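Local coordinates for protein alpha-L-rhamnosidase (PDB 6GSZ) that probably hydrolyses terminal, non-reducing alpha-L-rhamnose residues of alpha-L-rhamnosides, as a calcium-binding glycoside hydrolase, at residues Q164-H169 with T190-Q195; F134-S139 with N198-T203; Y150-G155 with G228-L233; W111-V116 with Y244-S249. All coordinates share one frame; numbering follows the deposited sequence.

Contact 1: Q164-H169 with T190-Q195; sequences QRVGDH and TDLLKQ
Leu192 wedges between Gln164 and Val166, and its two methyl branches divide the apolar work. CD1 of Leu192 touches CG2 of Val166 at 3.9 Å and also lies near the carbonyl oxygen of Arg165. The other branch, CD2 of Leu192, rests 3.9 Å from CB of Gln164, against the aliphatic base of that side chain. Gln164 and Leu192 both carry CG anti to the carbonyl carbon (chi1 -59° and -55°), and from there they run past each other in opposite directions.

The clear polar bonds lie within 164-169 and shape the loop. Arg165 leaves on the side away from Leu192, and its NH1 and NH2 both converge on His169 O, at 3.0 Å and 2.9 Å respectively. NH1 of Arg165 binds Gly167 O as well, at 3.0 Å. Both oxygens lie in the guanidinium plane, while the nitrogens stand above or tilted from the carbonyl planes; three bonds thus fix the group's rotation. The remaining nitrogen, NE, pairs with Glu158, a calcium ligand, which makes Arg165 a second-shell residue of that site.

The contact joins an edge strand to a loop linking the two sheets of a sandwich, consistent with a galactose-binding-like domain. Strand 164-165 lies beside strand 156-161, where Ile161 supports Leu192, and the loop 190-195 leads from strand 182-188 of the other sheet into strand 196-205.

Contact 2: F134-S139 with N198-T203; sequences FRKEFS and NAIGVT
Phe134-Ser139 and Asn198-Thr203 run antiparallel at 159° with axes 4.7 Å apart, joined by six backbone hydrogen bonds in the pairs Phe134-Val202, Lys136-Ile200 and Phe138-Asn198, among them Ile200 N to Lys136 O at 2.9 Å. Between these, the non-hydrogen-bonded pairs Arg135-Gly201 and Glu137-Ala199 bring CA atoms close to carbonyl oxygens of the partner strand in CA-H...O contacts.

On the face of the hydrogen-bonded pairs, Phe138 carries much of the contact. Its CG sits between the backbone N and the carbonyl carbon (chi1 59°), which swings the ring toward the neighbouring strand, against CB of Asn198. That CB lies over the ring face, 3.7 Å from the Phe138 centroid and 22° off the normal, with the amide nearly parallel to the ring. The buried amide is satisfied by Asn162, at OD1, and by Lys194 O, at ND2. Beyond it, CE1 of Phe138 reaches CG2 of Ile200 at 4.1 Å, and the same methyl meets CB of Lys136 at 3.9 Å.

The pair forms the middle of one sheet in a beta sandwich, consistent with the galactose-binding-like fold of this domain; Phe134, Phe138 and Val202 face the strand 228-237 of the opposing sheet.

Across the strands, on the other face, Ala199 CB lies 4.0 Å from Glu137 CG. NH1 and NH2 of Arg135 grip a single oxygen, Glu137 OE2, which lies in the guanidinium plane, while the nitrogens sit somewhat out of the carboxylate plane on its anti side; the NH1 to OE2 leg of this salt bridge is 3.0 Å. Arg135 NE turns instead to Trp278 O.

Contact 3: Y150-G155 with G228-L233; sequences YITALG and GLLSLL
Ile151 and Leu229 meet diagonally across the strands, methyl against methyl, with CD1 of Ile151 3.9 Å from CD1 of Leu229. Leu229 holds CG anti to its own N (chi1 172°), and the leaning branch also brings its CD1 to 3.7 Å from Thr152 O, over the backbone of the partner strand.

On the reverse face Thr152 stands beside Leu230, its CG2 4.1 Å from Leu230 CB. OG1 of Thr152 is turned the other way, to Glu183 O, so each branch of this buried side chain has its own kind of partner. Tyr150 turns an edge of its ring to the backbone: CD2 of Tyr150 lies 3.5 Å from Leu232 O, near the ring plane. At the far end Leu154 rests on Gly228, with CB of Leu154 3.9 Å from Gly228 N.

Five antiparallel backbone bonds set this register; a sixth, from Gly228 N to Leu154 O at 3.4 Å, is weak, where strand 144-154 ends.

Strand 144-154 lies between 228-237 and 182-188 in its sheet, Ile151 and Leu229 facing Val202 of the opposing sheet, while Leu154 and Leu230 pack against Val116 of strand 116-119.

Contact 4: W111-V116 with Y244-S249; sequences WHDAVV and YIPSDS
His112 lays its imidazole flat on the ring of Tyr244. CB of His112 stands 4.2 Å from Tyr244 CD2, at the margin of the phenol. CG of His112 lies just outside the rim, 3.7 Å from CD2 of Tyr244. ND1 sits above the ring centre, while on the other branch CD2 of His112 faces CE2 of Tyr244 and NE2 of His112 comes within 3.4 Å of that CE2. At the tip, CE1 of His112 approaches CZ of Tyr244 at 3.3 Å. The result is a face-to-face stack, centroids 3.7 Å apart and planes at 16°. The type II' turn from Trp111 to Ala114, with His112 at positive phi, presents the imidazole to Tyr244.

Further along, Val115 N donates to Ser247 O at 3.0 Å, and Ser247 OG, which accepts from Ser231 N, donates to Val115 O at 2.7 Å. In one of its two conformers Asp113 sets its carboxylate against Pro246 CG, and a water donates to its OD2 and to Asp248 OD2, which might ease their repulsion; Ser250 binds the other oxygen of Asp248.

From exposed stack to buried serine, this graded chemistry ties the loop to the residues that follow strand 242-246.

The four contacts show how a beta sandwich is tied together piece by piece. Contacts 2 and 3 lie in opposing sheets with centres 12 Å apart, and they meet through Val202 CG1 and Leu229 CD1 at 3.8 Å. Contact 4 extends the sheet of contact 3: Leu233 O and Ile245 N are 2.8 Å apart, a probable hydrogen bond. Contact 1 abuts contact 2, with Leu193 CD2 3.9 Å from Phe138 CZ. The side chain of Arg165 in contact 1 comes to about 5 Å from a bound calcium ion. The glucose-binding pocket draws its residues from the later six-hairpin glycosidase region, so none of the four contacts contributes to it.

Contact 1: Q164-H169 with T190-Q195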
loop_
_atom_site.group_PDB
_atom_site.type_symbol
_atom_site.label_atom_id
_atom_site.label_comp_id
_atom_site.label_asym_id
_atom_site.label_seq_id
_atom_site.Cartn_x
_atom_site.Cartn_y
_atom_site.Cartn_z
ATOM N N GLN A 164 10.446 -1.779 28.376
ATOM C CA GLN A 164 9.173 -2.054 27.717
ATOM C C GLN A 164 9.230 -1.438 26.322
ATOM O O GLN A 164 9.511 -0.227 26.186
ATOM C CB GLN A 164 8.051 -1.431 28.526
ATOM C CG GLN A 164 7.972 -1.951 29.947
ATOM C CD GLN A 164 7.395 -0.911 30.880
ATOM O OE1 GLN A 164 8.010 0.145 31.183
ATOM N NE2 GLN A 164 6.201 -1.205 31.337
ATOM N N ARG A 165 8.903 -2.230 25.300
ATOM C CA ARG A 165 8.903 -1.704 23.950
ATOM C C ARG A 165 7.912 -0.541 23.841
ATOM O O ARG A 165 6.782 -0.653 24.293
ATOM C CB ARG A 165 8.583 -2.790 22.917
ATOM C CG ARG A 165 8.953 -2.329 21.504
ATOM C CD ARG A 165 8.506 -3.296 20.448
ATOM N NE ARG A 165 9.226 -3.075 19.205
ATOM C CZ ARG A 165 8.836 -2.216 18.248
ATOM N NH1 ARG A 165 7.801 -1.384 18.449
ATOM N NH2 ARG A 165 9.477 -2.230 17.089
ATOM N N VAL A 166 8.318 0.539 23.177
ATOM C CA VAL A 166 7.442 1.665 22.902
ATOM C C VAL A 166 6.699 1.397 21.601
ATOM O O VAL A 166 7.286 1.356 20.560
ATOM C CB VAL A 166 8.172 3.005 22.815
ATOM C CG1 VAL A 166 7.241 4.146 22.459
ATOM C CG2 VAL A 166 8.955 3.269 24.101
ATOM N N GLY A 167 5.377 1.243 21.734
ATOM C CA GLY A 167 4.511 1.005 20.600
ATOM C C GLY A 167 4.718 -0.346 19.953
ATOM O O GLY A 167 5.521 -1.163 20.401
ATOM N N ASP A 168 4.041 -0.532 18.827
ATOM C CA ASP A 168 4.066 -1.779 18.052
ATOM C C ASP A 168 4.379 -1.524 16.572
ATOM O O ASP A 168 4.060 -2.342 15.690
ATOM C CB ASP A 168 2.764 -2.543 18.210
ATOM C CG ASP A 168 1.536 -1.788 17.746
ATOM O OD1 ASP A 168 1.693 -0.669 17.245
ATOM O OD2 ASP A 168 0.436 -2.347 17.897
ATOM N N HIS A 169 4.986 -0.372 16.274
ATOM C CA HIS A 169 5.419 -0.085 14.932
ATOM C C HIS A 169 6.765 -0.756 14.660
ATOM O O HIS A 169 7.710 -0.656 15.500
ATOM C CB HIS A 169 5.581 1.416 14.665
ATOM C CG HIS A 169 4.404 2.280 14.958
ATOM N ND1 HIS A 169 4.395 3.588 14.540
ATOM C CD2 HIS A 169 3.284 2.085 15.695
ATOM C CE1 HIS A 169 3.258 4.156 14.953
ATOM N NE2 HIS A 169 2.572 3.267 15.682
ATOM N N THR A 190 2.605 7.081 28.831
ATOM C CA THR A 190 2.169 7.339 30.203
ATOM C C THR A 190 2.426 6.123 31.104
ATOM O O THR A 190 2.946 6.294 32.220
ATOM C CB THR A 190 0.675 7.670 30.237
ATOM O OG1 THR A 190 0.483 8.808 29.392
ATOM C CG2 THR A 190 0.174 8.010 31.627
ATOM N N ASP A 191 2.047 4.924 30.639
ATOM C CA ASP A 191 2.024 3.743 31.488
ATOM C C ASP A 191 3.399 3.052 31.528
ATOM O O ASP A 191 3.568 2.099 32.306
ATOM C CB ASP A 191 0.919 2.800 31.029
ATOM C CG ASP A 191 -0.494 3.298 31.323
ATOM O OD1 ASP A 191 -0.667 4.269 32.147
ATOM O OD2 ASP A 191 -1.420 2.699 30.745
ATOM N N LEU A 192 4.361 3.495 30.705
ATOM C CA LEU A 192 5.702 2.883 30.704
ATOM C C LEU A 192 6.607 3.563 31.727
ATOM O O LEU A 192 7.616 2.975 32.135
ATOM C CB LEU A 192 6.328 2.995 29.306
ATOM C CG LEU A 192 5.517 2.426 28.153
ATOM C CD1 LEU A 192 6.325 2.425 26.875
ATOM C CD2 LEU A 192 5.015 1.033 28.419
ATOM N N LEU A 193 6.294 4.811 32.103
ATOM C CA LEU A 193 7.090 5.515 33.093
ATOM C C LEU A 193 6.822 4.964 34.492
ATOM O O LEU A 193 5.802 4.301 34.779
ATOM C CB LEU A 193 6.770 7.001 33.076
ATOM C CG LEU A 193 7.063 7.754 31.790
ATOM C CD1 LEU A 193 6.597 9.214 31.935
ATOM C CD2 LEU A 193 8.539 7.731 31.519
ATOM N N LYS A 194 7.757 5.283 35.380
ATOM C CA LYS A 194 7.528 5.098 36.796
ATOM C C LYS A 194 7.970 6.365 37.525
ATOM O O LYS A 194 8.643 7.270 36.992
ATOM C CB LYS A 194 8.195 3.806 37.273
ATOM C CG LYS A 194 9.632 3.629 36.826
ATOM C CD LYS A 194 10.243 2.267 37.146
ATOM C CE LYS A 194 11.694 2.211 36.706
ATOM N NZ LYS A 194 12.353 0.945 37.111
ATOM N N GLN A 195 7.494 6.470 38.754
ATOM C CA GLN A 195 7.850 7.566 39.601
ATOM C C GLN A 195 9.340 7.469 39.927
ATOM O O GLN A 195 9.836 6.404 40.245
ATOM C CB GLN A 195 7.028 7.453 40.890
ATOM C CG GLN A 195 6.916 8.761 41.625
ATOM C CD GLN A 195 6.141 9.757 40.801
ATOM O OE1 GLN A 195 4.963 9.580 40.544
ATOM N NE2 GLN A 195 6.803 10.821 40.387
#

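Contact 2: F134-S139 with N198-T203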
loop_
_atom_site.group_PDB
_atom_site.type_symbol
_atom_site.label_atom_id
_atom_site.label_comp_id
_atom_site.label_asym_id
_atom_site.label_seq_id
_atom_site.Cartn_x
_atom_site.Cartn_y
_atom_site.Cartn_z
ATOM N N PHE A 134 21.409 3.788 21.821
ATOM C CA PHE A 134 21.475 5.082 22.445
ATOM C C PHE A 134 20.699 5.010 23.750
ATOM O O PHE A 134 19.631 4.418 23.790
ATOM C CB PHE A 134 20.790 6.133 21.579
ATOM C CG PHE A 134 21.464 6.426 20.263
ATOM C CD1 PHE A 134 22.413 7.426 20.157
ATOM C CD2 PHE A 134 21.115 5.744 19.104
ATOM C CE1 PHE A 134 23.052 7.699 18.954
ATOM C CE2 PHE A 134 21.748 6.013 17.891
ATOM C CZ PHE A 134 22.697 7.013 17.808
ATOM N N ARG A 135 21.243 5.599 24.829
ATOM C CA ARG A 135 20.519 5.540 26.070
ATOM C C ARG A 135 20.646 6.847 26.867
ATOM O O ARG A 135 21.607 7.596 26.759
ATOM C CB ARG A 135 20.961 4.362 26.947
ATOM C CG ARG A 135 22.277 4.547 27.683
ATOM C CD ARG A 135 22.705 3.289 28.437
ATOM N NE ARG A 135 21.723 2.790 29.374
ATOM C CZ ARG A 135 21.496 3.230 30.602
ATOM N NH1 ARG A 135 22.295 4.155 31.143
ATOM N NH2 ARG A 135 20.495 2.685 31.298
ATOM N N LYS A 136 19.634 7.052 27.707
ATOM C CA LYS A 136 19.507 8.215 28.590
ATOM C C LYS A 136 18.716 7.799 29.835
ATOM O O LYS A 136 17.708 7.097 29.740
ATOM C CB LYS A 136 18.787 9.328 27.815
ATOM C CG LYS A 136 18.384 10.561 28.612
ATOM C CD LYS A 136 19.499 11.440 29.031
ATOM C CE LYS A 136 19.019 12.821 29.431
ATOM N NZ LYS A 136 20.118 13.668 29.934
ATOM N N GLU A 137 19.175 8.232 30.999
ATOM C CA GLU A 137 18.407 8.116 32.241
ATOM C C GLU A 137 17.942 9.510 32.663
ATOM O O GLU A 137 18.597 10.537 32.349
ATOM C CB GLU A 137 19.217 7.455 33.358
ATOM C CG GLU A 137 19.677 6.049 32.994
ATOM C CD GLU A 137 20.365 5.274 34.111
ATOM O OE1 GLU A 137 20.239 5.705 35.280
ATOM O OE2 GLU A 137 20.988 4.217 33.818
ATOM N N PHE A 138 16.767 9.539 33.314
ATOM C CA PHE A 138 16.128 10.813 33.702
ATOM C C PHE A 138 15.247 10.531 34.908
ATOM O O PHE A 138 15.007 9.385 35.246
ATOM C CB PHE A 138 15.322 11.408 32.538
ATOM C CG PHE A 138 14.219 10.528 32.001
ATOM C CD1 PHE A 138 14.504 9.540 31.080
ATOM C CD2 PHE A 138 12.892 10.714 32.387
ATOM C CE1 PHE A 138 13.505 8.754 30.556
ATOM C CE2 PHE A 138 11.886 9.914 31.858
ATOM C CZ PHE A 138 12.199 8.942 30.942
ATOM N N SER A 139 14.732 11.607 35.481
ATOM C CA SER A 139 13.937 11.562 36.676
ATOM C C SER A 139 12.581 12.191 36.422
ATOM O O SER A 139 12.509 13.261 35.812
ATOM C CB SER A 139 14.610 12.359 37.749
ATOM O OG SER A 139 15.795 11.732 38.108
ATOM N N ASN A 198 14.043 6.769 35.622
ATOM C CA ASN A 198 13.580 6.116 34.395
ATOM C C ASN A 198 14.754 6.018 33.416
ATOM O O ASN A 198 15.703 6.816 33.494
ATOM C CB ASN A 198 12.446 6.885 33.714
ATOM C CG ASN A 198 11.136 6.842 34.479
ATOM O OD1 ASN A 198 10.267 6.002 34.180
ATOM N ND2 ASN A 198 10.977 7.741 35.462
ATOM N N ALA A 199 14.629 5.108 32.448
ATOM C CA ALA A 199 15.579 5.051 31.365
ATOM C C ALA A 199 14.852 4.873 30.040
ATOM O O ALA A 199 13.810 4.230 30.008
ATOM C CB ALA A 199 16.568 3.922 31.561
ATOM N N ILE A 200 15.453 5.435 28.988
ATOM C CA ILE A 200 15.034 5.203 27.597
ATOM C C ILE A 200 16.245 4.664 26.854
ATOM O O ILE A 200 17.376 5.187 27.016
ATOM C CB ILE A 200 14.433 6.458 26.951
ATOM C CG1 ILE A 200 14.049 6.182 25.504
ATOM C CG2 ILE A 200 15.351 7.650 27.032
ATOM C CD1 ILE A 200 13.051 7.170 24.933
ATOM N N GLY A 201 16.026 3.604 26.080
ATOM C CA GLY A 201 17.033 3.069 25.178
ATOM C C GLY A 201 16.451 2.957 23.775
ATOM O O GLY A 201 15.285 2.551 23.607
ATOM N N VAL A 202 17.222 3.316 22.756
ATOM C CA VAL A 202 16.740 3.237 21.379
ATOM C C VAL A 202 17.833 2.575 20.536
ATOM O O VAL A 202 19.027 2.978 20.617
ATOM C CB VAL A 202 16.413 4.620 20.780
ATOM C CG1 VAL A 202 15.759 4.438 19.405
ATOM C CG2 VAL A 202 15.493 5.427 21.693
ATOM N N THR A 203 17.477 1.577 19.751
ATOM C CA THR A 203 18.375 1.008 18.787
ATOM C C THR A 203 18.066 1.579 17.420
ATOM O O THR A 203 16.872 1.615 17.034
ATOM C CB THR A 203 18.300 -0.515 18.727
ATOM O OG1 THR A 203 18.505 -1.071 20.028
ATOM C CG2 THR A 203 19.330 -1.076 17.765
#

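Contact 3: Y150-G155 with G228-L233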
loop_
_atom_site.group_PDB
_atom_site.type_symbol
_atom_site.label_atom_id
_atom_site.label_comp_id
_atom_site.label_asym_id
_atom_site.label_seq_id
_atom_site.Cartn_x
_atom_site.Cartn_y
_atom_site.Cartn_z
ATOM N N TYR A 150 8.000 11.511 21.092
ATOM C CA TYR A 150 8.047 11.925 19.711
ATOM C C TYR A 150 9.403 11.507 19.162
ATOM O O TYR A 150 10.438 11.804 19.810
ATOM C CB TYR A 150 7.895 13.430 19.627
ATOM C CG TYR A 150 6.644 13.937 20.276
ATOM C CD1 TYR A 150 5.436 13.864 19.612
ATOM C CD2 TYR A 150 6.636 14.518 21.532
ATOM C CE1 TYR A 150 4.274 14.365 20.178
ATOM C CE2 TYR A 150 5.475 15.034 22.091
ATOM C CZ TYR A 150 4.274 14.954 21.410
ATOM O OH TYR A 150 3.157 15.496 22.018
ATOM N N ILE A 151 9.457 10.728 18.078
ATOM C CA ILE A 151 10.713 10.078 17.743
ATOM C C ILE A 151 10.796 9.769 16.262
ATOM O O ILE A 151 9.799 9.381 15.628
ATOM C CB ILE A 151 10.864 8.811 18.605
ATOM C CG1 ILE A 151 12.175 8.078 18.317
ATOM C CG2 ILE A 151 9.657 7.899 18.503
ATOM C CD1 ILE A 151 12.586 7.081 19.392
ATOM N N THR A 152 11.996 9.899 15.722
ATOM C CA THR A 152 12.323 9.391 14.423
ATOM C C THR A 152 13.805 9.050 14.372
ATOM O O THR A 152 14.540 9.244 15.330
ATOM C CB THR A 152 11.949 10.359 13.293
ATOM O OG1 THR A 152 11.973 9.652 12.053
ATOM C CG2 THR A 152 12.835 11.579 13.201
ATOM N N ALA A 153 14.238 8.509 13.235
ATOM C CA ALA A 153 15.642 8.176 13.059
ATOM C C ALA A 153 16.100 8.552 11.665
ATOM O O ALA A 153 15.289 8.591 10.703
ATOM C CB ALA A 153 15.840 6.688 13.235
ATOM N N LEU A 154 17.400 8.790 11.561
ATOM C CA LEU A 154 18.086 8.784 10.287
ATOM C C LEU A 154 18.516 7.331 10.079
ATOM O O LEU A 154 19.635 6.922 10.461
ATOM C CB LEU A 154 19.245 9.770 10.317
ATOM C CG LEU A 154 18.898 11.238 10.122
ATOM C CD1 LEU A 154 17.906 11.749 11.140
ATOM C CD2 LEU A 154 20.196 12.046 10.107
ATOM N N GLY A 155 17.585 6.527 9.614
ATOM C CA GLY A 155 17.618 5.089 9.681
ATOM C C GLY A 155 16.280 4.576 10.097
ATOM O O GLY A 155 15.239 5.063 9.594
ATOM N N GLY A 228 21.440 8.123 13.046
ATOM C CA GLY A 228 21.039 9.221 13.888
ATOM C C GLY A 228 19.688 9.016 14.549
ATOM O O GLY A 228 18.836 8.316 13.995
ATOM N N LEU A 229 19.497 9.658 15.699
ATOM C CA LEU A 229 18.257 9.544 16.489
ATOM C C LEU A 229 17.776 10.964 16.826
ATOM O O LEU A 229 18.544 11.806 17.275
ATOM C CB LEU A 229 18.578 8.826 17.808
ATOM C CG LEU A 229 17.451 8.790 18.837
ATOM C CD1 LEU A 229 16.255 8.014 18.320
ATOM C CD2 LEU A 229 17.937 8.262 20.157
ATOM N N LEU A 230 16.473 11.215 16.641
ATOM C CA LEU A 230 15.829 12.415 17.181
ATOM C C LEU A 230 14.702 11.950 18.100
ATOM O O LEU A 230 13.807 11.201 17.643
ATOM C CB LEU A 230 15.262 13.247 16.028
ATOM C CG LEU A 230 14.510 14.527 16.455
ATOM C CD1 LEU A 230 15.467 15.519 17.146
ATOM C CD2 LEU A 230 13.821 15.175 15.260
ATOM N N SER A 231 14.649 12.473 19.328
ATOM C CA SER A 231 13.696 11.991 20.336
ATOM C C SER A 231 13.328 13.154 21.266
ATOM O O SER A 231 14.217 13.862 21.706
ATOM C CB SER A 231 14.301 10.818 21.089
ATOM O OG SER A 231 13.416 10.243 22.048
ATOM N N LEU A 232 12.058 13.283 21.613
ATOM C CA LEU A 232 11.642 14.164 22.679
ATOM C C LEU A 232 10.592 13.432 23.511
ATOM O O LEU A 232 9.532 13.052 22.969
ATOM C CB LEU A 232 11.069 15.470 22.117
ATOM C CG LEU A 232 10.637 16.488 23.181
ATOM C CD1 LEU A 232 11.859 16.966 23.970
ATOM C CD2 LEU A 232 9.827 17.634 22.543
ATOM N N LEU A 233 10.849 13.282 24.806
ATOM C CA LEU A 233 9.891 12.784 25.778
ATOM C C LEU A 233 9.308 13.988 26.515
ATOM O O LEU A 233 10.045 14.834 26.996
ATOM C CB LEU A 233 10.579 11.844 26.765
ATOM C CG LEU A 233 9.644 11.207 27.788
ATOM C CD1 LEU A 233 8.828 10.115 27.149
ATOM C CD2 LEU A 233 10.430 10.654 28.960
#

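Contact 4: W111-V116 with Y244-S249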
loop_
_atom_site.group_PDB
_atom_site.type_symbol
_atom_site.label_atom_id
_atom_site.label_comp_id
_atom_site.label_asym_id
_atom_site.label_seq_id
_atom_site.Cartn_x
_atom_site.Cartn_y
_atom_site.Cartn_z
ATOM N N TRP A 111 9.826 21.084 19.122
ATOM C CA TRP A 111 10.819 20.043 19.498
ATOM C C TRP A 111 11.719 20.461 20.661
ATOM O O TRP A 111 12.531 19.646 21.094
ATOM C CB TRP A 111 11.655 19.630 18.270
ATOM C CG TRP A 111 10.903 18.824 17.264
ATOM C CD1 TRP A 111 10.113 19.249 16.236
ATOM C CD2 TRP A 111 10.793 17.388 17.291
ATOM N NE1 TRP A 111 9.586 18.174 15.582
ATOM C CE2 TRP A 111 9.927 17.019 16.227
ATOM C CE3 TRP A 111 11.349 16.400 18.113
ATOM C CZ2 TRP A 111 9.659 15.689 15.939
ATOM C CZ3 TRP A 111 11.048 15.082 17.835
ATOM C CH2 TRP A 111 10.178 14.745 16.786
ATOM N N HIS A 112 11.587 21.711 21.123
ATOM C CA HIS A 112 12.334 22.192 22.268
ATOM C C HIS A 112 13.823 21.992 21.958
ATOM O O HIS A 112 14.318 22.343 20.864
ATOM C CB HIS A 112 11.727 21.558 23.539
ATOM C CG HIS A 112 10.414 22.189 23.909
ATOM N ND1 HIS A 112 10.282 23.047 24.982
ATOM C CD2 HIS A 112 9.171 22.097 23.361
ATOM C CE1 HIS A 112 9.029 23.481 25.056
ATOM N NE2 HIS A 112 8.324 22.925 24.062
ATOM N N ASP A 113 14.572 21.410 22.851
ATOM C CA ASP A 113 16.030 21.387 22.558
ATOM C C ASP A 113 16.450 20.042 21.943
ATOM O O ASP A 113 17.611 19.716 21.887
ATOM C CB ASP A 113 16.880 21.765 23.778
ATOM C CG ASP A 113 16.526 21.056 25.074
ATOM O OD1 ASP A 113 15.373 20.587 25.190
ATOM O OD2 ASP A 113 17.411 20.999 25.979
ATOM N N ALA A 114 15.509 19.259 21.452
ATOM C CA ALA A 114 15.849 17.954 20.865
ATOM C C ALA A 114 16.612 18.175 19.566
ATOM O O ALA A 114 16.222 19.004 18.724
ATOM C CB ALA A 114 14.641 17.115 20.657
ATOM N N VAL A 115 17.726 17.450 19.441
ATOM C CA VAL A 115 18.547 17.474 18.230
ATOM C C VAL A 115 18.847 16.033 17.789
ATOM O O VAL A 115 18.708 15.056 18.546
ATOM C CB VAL A 115 19.858 18.252 18.429
ATOM C CG1 VAL A 115 19.577 19.697 18.811
ATOM C CG2 VAL A 115 20.787 17.579 19.422
ATOM N N VAL A 116 19.209 15.902 16.518
ATOM C CA VAL A 116 19.625 14.601 16.021
ATOM C C VAL A 116 20.985 14.266 16.638
ATOM O O VAL A 116 21.900 15.092 16.527
ATOM C CB VAL A 116 19.688 14.545 14.486
ATOM C CG1 VAL A 116 20.205 13.202 13.996
ATOM C CG2 VAL A 116 18.345 14.864 13.855
ATOM N N TYR A 244 10.605 18.089 29.764
ATOM C CA TYR A 244 11.123 17.777 28.412
ATOM C C TYR A 244 12.437 17.012 28.512
ATOM O O TYR A 244 13.385 17.508 29.108
ATOM C CB TYR A 244 11.354 19.052 27.610
ATOM C CG TYR A 244 10.087 19.832 27.417
ATOM C CD1 TYR A 244 9.684 20.798 28.336
ATOM C CD2 TYR A 244 9.300 19.600 26.316
ATOM C CE1 TYR A 244 8.504 21.493 28.162
ATOM C CE2 TYR A 244 8.111 20.282 26.129
ATOM C CZ TYR A 244 7.712 21.220 27.062
ATOM O OH TYR A 244 6.566 21.912 26.865
ATOM N N ILE A 245 12.513 15.826 27.907
ATOM C CA ILE A 245 13.736 15.042 27.933
ATOM C C ILE A 245 14.137 14.860 26.480
ATOM O O ILE A 245 13.565 13.998 25.764
ATOM C CB ILE A 245 13.571 13.662 28.605
ATOM C CG1 ILE A 245 12.940 13.736 29.993
ATOM C CG2 ILE A 245 14.932 12.952 28.648
ATOM C CD1 ILE A 245 13.736 14.540 30.960
ATOM N N PRO A 246 15.043 15.713 25.979
ATOM C CA PRO A 246 15.437 15.666 24.582
ATOM C C PRO A 246 16.567 14.691 24.285
ATOM O O PRO A 246 17.435 14.448 25.154
ATOM C CB PRO A 246 15.902 17.108 24.320
ATOM C CG PRO A 246 16.583 17.473 25.625
ATOM C CD PRO A 246 15.687 16.839 26.675
ATOM N N SER A 247 16.671 14.259 23.025
ATOM C CA SER A 247 17.915 13.720 22.499
ATOM C C SER A 247 18.924 14.854 22.436
ATOM O O SER A 247 18.667 15.922 21.883
ATOM C CB SER A 247 17.714 13.084 21.147
ATOM O OG SER A 247 16.987 13.930 20.254
ATOM N N ASP A 248 20.137 14.603 22.965
ATOM C CA ASP A 248 21.227 15.603 22.940
ATOM C C ASP A 248 22.518 14.873 23.319
ATOM O O ASP A 248 22.501 13.648 23.502
ATOM C CB ASP A 248 20.922 16.799 23.838
ATOM C CG ASP A 248 20.868 16.493 25.319
ATOM O OD1 ASP A 248 21.355 15.407 25.726
ATOM O OD2 ASP A 248 20.312 17.344 26.087
ATOM N N SER A 249 23.609 15.641 23.445
ATOM C CA SER A 249 24.968 15.118 23.629
ATOM C C SER A 249 25.179 14.553 25.034
ATOM O O SER A 249 26.300 14.125 25.386
ATOM C CB SER A 249 25.974 16.208 23.394
ATOM O OG SER A 249 26.072 17.032 24.550
HETATM O O HOH W 1 19.980 20.024 25.249
#